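Local coordinates for protein EH1AB1 (PDB 6I8F) that probably hydrolyses carboxylic esters as a serine hydrolase of the alpha/beta hydrolase fold, at residues F81-P86 with E160-D165. Sequence-based numbering, arbitrary orientation.
Sequences FRRYRP and ESFGAD
F81 receives the edge of F162 on one face of its ring, a T-shaped aromatic pair with centroids 5.2 Å apart and planes at 70°. F162 leads with CE2, which stands 3.7 Å from both CE2 and CZ of F81, above the rim of that ring rather than its middle. The F81 ring reaches this place because its CG lies between the backbone N and the carbonyl carbon (chi1 59°). R83, two residues on along the same strand, passes at the edge of the F162 ring, with CD 4.1 Å from CD2 of F162. Its chain then bends at chi3 (-73°) and lays one face of the guanidinium against CA of F162 and the carbonyl O of S161, nearly perpendicular to the phenyl ring. This aromatic and aliphatic side is the tight one; I129 and I131 of strand 127-132 also touch F81. Where the guanidinium ends, no hydrogen bond joins the two segments: NH1 of R83 comes 2.7 Å from the O of F162, but at a poor angle. Q127 bonds to both atoms instead, and a glycerol, probably from the crystallisation liquor, is hydrogen-bonded to NH2 of R83 and, through another oxygen, to NH1 of R85. An alanine in place of R83 is likely to leave OE1 of Q127 without its guanidinium mate and the edge of F162 without the CD packed there. The contact thus illustrates how alternate strand residues join strand 78-85 to the link between helix 143-157 and strand 164-165 at the protein surface: ring and arginine pack directly, while hydrogen bonding runs through Q127.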
loop_
_atom_site.group_PDB
_atom_site.type_symbol
_atom_site.label_atom_id
_atom_site.label_comp_id
_atom_site.label_asym_id
_atom_site.label_seq_id
_atom_site.Cartn_x
_atom_site.Cartn_y
_atom_site.Cartn_z
ATOM N N PHE A 81 0.454 -4.688 28.790
ATOM C CA PHE A 81 0.630 -5.013 27.384
ATOM C C PHE A 81 0.240 -6.476 27.157
ATOM O O PHE A 81 0.204 -7.292 28.097
ATOM C CB PHE A 81 2.071 -4.750 26.957
ATOM C CG PHE A 81 3.083 -5.548 27.735
ATOM C CD1 PHE A 81 3.349 -6.868 27.399
ATOM C CD2 PHE A 81 3.739 -4.993 28.822
ATOM C CE1 PHE A 81 4.261 -7.613 28.133
ATOM C CE2 PHE A 81 4.664 -5.735 29.544
ATOM C CZ PHE A 81 4.917 -7.049 29.203
ATOM N N ARG A 82 -0.028 -6.800 25.890
ATOM C CA ARG A 82 -0.187 -8.173 25.472
ATOM C C ARG A 82 0.641 -8.385 24.201
ATOM O O ARG A 82 0.517 -7.631 23.245
ATOM C CB ARG A 82 -1.670 -8.491 25.298
ATOM C CG ARG A 82 -1.926 -9.880 24.734
ATOM C CD ARG A 82 -3.391 -10.217 24.751
ATOM N NE ARG A 82 -3.939 -10.224 26.096
ATOM C CZ ARG A 82 -5.238 -10.145 26.366
ATOM N NH1 ARG A 82 -6.122 -10.210 25.386
ATOM N NH2 ARG A 82 -5.646 -9.970 27.610
ATOM N N ARG A 83 1.535 -9.371 24.242
ATOM C CA ARG A 83 2.409 -9.699 23.125
ATOM C C ARG A 83 1.818 -10.890 22.378
ATOM O O ARG A 83 1.361 -11.862 23.000
ATOM C CB ARG A 83 3.829 -10.057 23.571
ATOM C CG ARG A 83 4.426 -9.085 24.575
ATOM C CD ARG A 83 5.935 -9.184 24.619
ATOM N NE ARG A 83 6.379 -10.392 25.285
ATOM C CZ ARG A 83 7.472 -11.077 24.972
ATOM N NH1 ARG A 83 8.042 -10.937 23.783
ATOM N NH2 ARG A 83 7.984 -11.914 25.854
ATOM N N TYR A 84 1.830 -10.784 21.047
ATOM C CA TYR A 84 1.372 -11.828 20.172
ATOM C C TYR A 84 2.531 -12.274 19.273
ATOM O O TYR A 84 3.095 -11.461 18.532
ATOM C CB TYR A 84 0.225 -11.323 19.303
ATOM C CG TYR A 84 -0.941 -10.709 20.031
ATOM C CD1 TYR A 84 -0.948 -9.365 20.390
ATOM C CD2 TYR A 84 -2.077 -11.454 20.295
ATOM C CE1 TYR A 84 -2.046 -8.789 21.013
ATOM C CE2 TYR A 84 -3.179 -10.893 20.921
ATOM C CZ TYR A 84 -3.171 -9.554 21.271
ATOM O OH TYR A 84 -4.271 -9.010 21.876
ATOM N N ARG A 85 2.888 -13.555 19.366
ATOM C CA ARG A 85 3.928 -14.140 18.538
ATOM C C ARG A 85 3.251 -14.781 17.334
ATOM O O ARG A 85 2.343 -15.595 17.506
ATOM C CB ARG A 85 4.742 -15.140 19.361
ATOM C CG ARG A 85 5.888 -15.784 18.597
ATOM C CD ARG A 85 6.900 -16.433 19.520
ATOM N NE ARG A 85 8.063 -16.796 18.748
ATOM C CZ ARG A 85 9.147 -16.045 18.567
ATOM N NH1 ARG A 85 9.402 -14.997 19.337
ATOM N NH2 ARG A 85 9.988 -16.383 17.605
ATOM N N PRO A 86 3.657 -14.433 16.092
ATOM C CA PRO A 86 3.026 -14.985 14.892
ATOM C C PRO A 86 3.224 -16.507 14.768
ATOM O O PRO A 86 4.289 -17.020 15.103
ATOM C CB PRO A 86 3.719 -14.270 13.720
ATOM C CG PRO A 86 5.001 -13.696 14.296
ATOM C CD PRO A 86 4.779 -13.531 15.782
ATOM N N GLU A 160 15.123 -6.213 23.576
ATOM C CA GLU A 160 15.478 -7.630 23.716
ATOM C C GLU A 160 14.568 -8.333 24.739
ATOM O O GLU A 160 14.197 -9.485 24.519
ATOM C CB GLU A 160 16.964 -7.752 24.035
ATOM C CG GLU A 160 17.826 -7.394 22.844
ATOM C CD GLU A 160 19.312 -7.622 23.038
ATOM O OE1 GLU A 160 19.789 -7.405 24.173
ATOM O OE2 GLU A 160 19.992 -8.006 22.056
ATOM N N SER A 161 14.192 -7.641 25.822
ATOM C CA SER A 161 13.320 -8.198 26.861
ATOM C C SER A 161 11.951 -8.533 26.270
ATOM O O SER A 161 11.299 -9.443 26.726
ATOM C CB SER A 161 13.140 -7.265 28.047
ATOM O OG SER A 161 14.346 -6.592 28.359
ATOM N N PHE A 162 11.515 -7.747 25.280
ATOM C CA PHE A 162 10.221 -7.942 24.635
ATOM C C PHE A 162 10.360 -8.803 23.366
ATOM O O PHE A 162 9.412 -8.920 22.602
ATOM C CB PHE A 162 9.602 -6.573 24.334
ATOM C CG PHE A 162 9.184 -5.806 25.561
ATOM C CD1 PHE A 162 10.074 -4.964 26.209
ATOM C CD2 PHE A 162 7.907 -5.953 26.088
ATOM C CE1 PHE A 162 9.693 -4.278 27.350
ATOM C CE2 PHE A 162 7.526 -5.255 27.224
ATOM C CZ PHE A 162 8.422 -4.427 27.857
ATOM N N GLY A 163 11.535 -9.415 23.153
ATOM C CA GLY A 163 11.795 -10.270 21.994
ATOM C C GLY A 163 11.653 -9.511 20.681
ATOM O O GLY A 163 11.204 -10.080 19.663
ATOM N N ALA A 164 12.054 -8.237 20.712
ATOM C CA ALA A 164 11.902 -7.303 19.624
ATOM C C ALA A 164 13.261 -6.949 19.024
ATOM O O ALA A 164 14.229 -6.666 19.742
ATOM C CB ALA A 164 11.198 -6.056 20.092
ATOM N N ASP A 165 13.286 -6.927 17.692
ATOM C CA ASP A 165 14.375 -6.374 16.924
ATOM C C ASP A 165 14.263 -4.840 16.952
ATOM O O ASP A 165 13.366 -4.250 16.335
ATOM C CB ASP A 165 14.356 -6.967 15.517
ATOM C CG ASP A 165 15.393 -6.380 14.586
ATOM O OD1 ASP A 165 16.227 -5.581 15.058
ATOM O OD2 ASP A 165 15.327 -6.695 13.383
#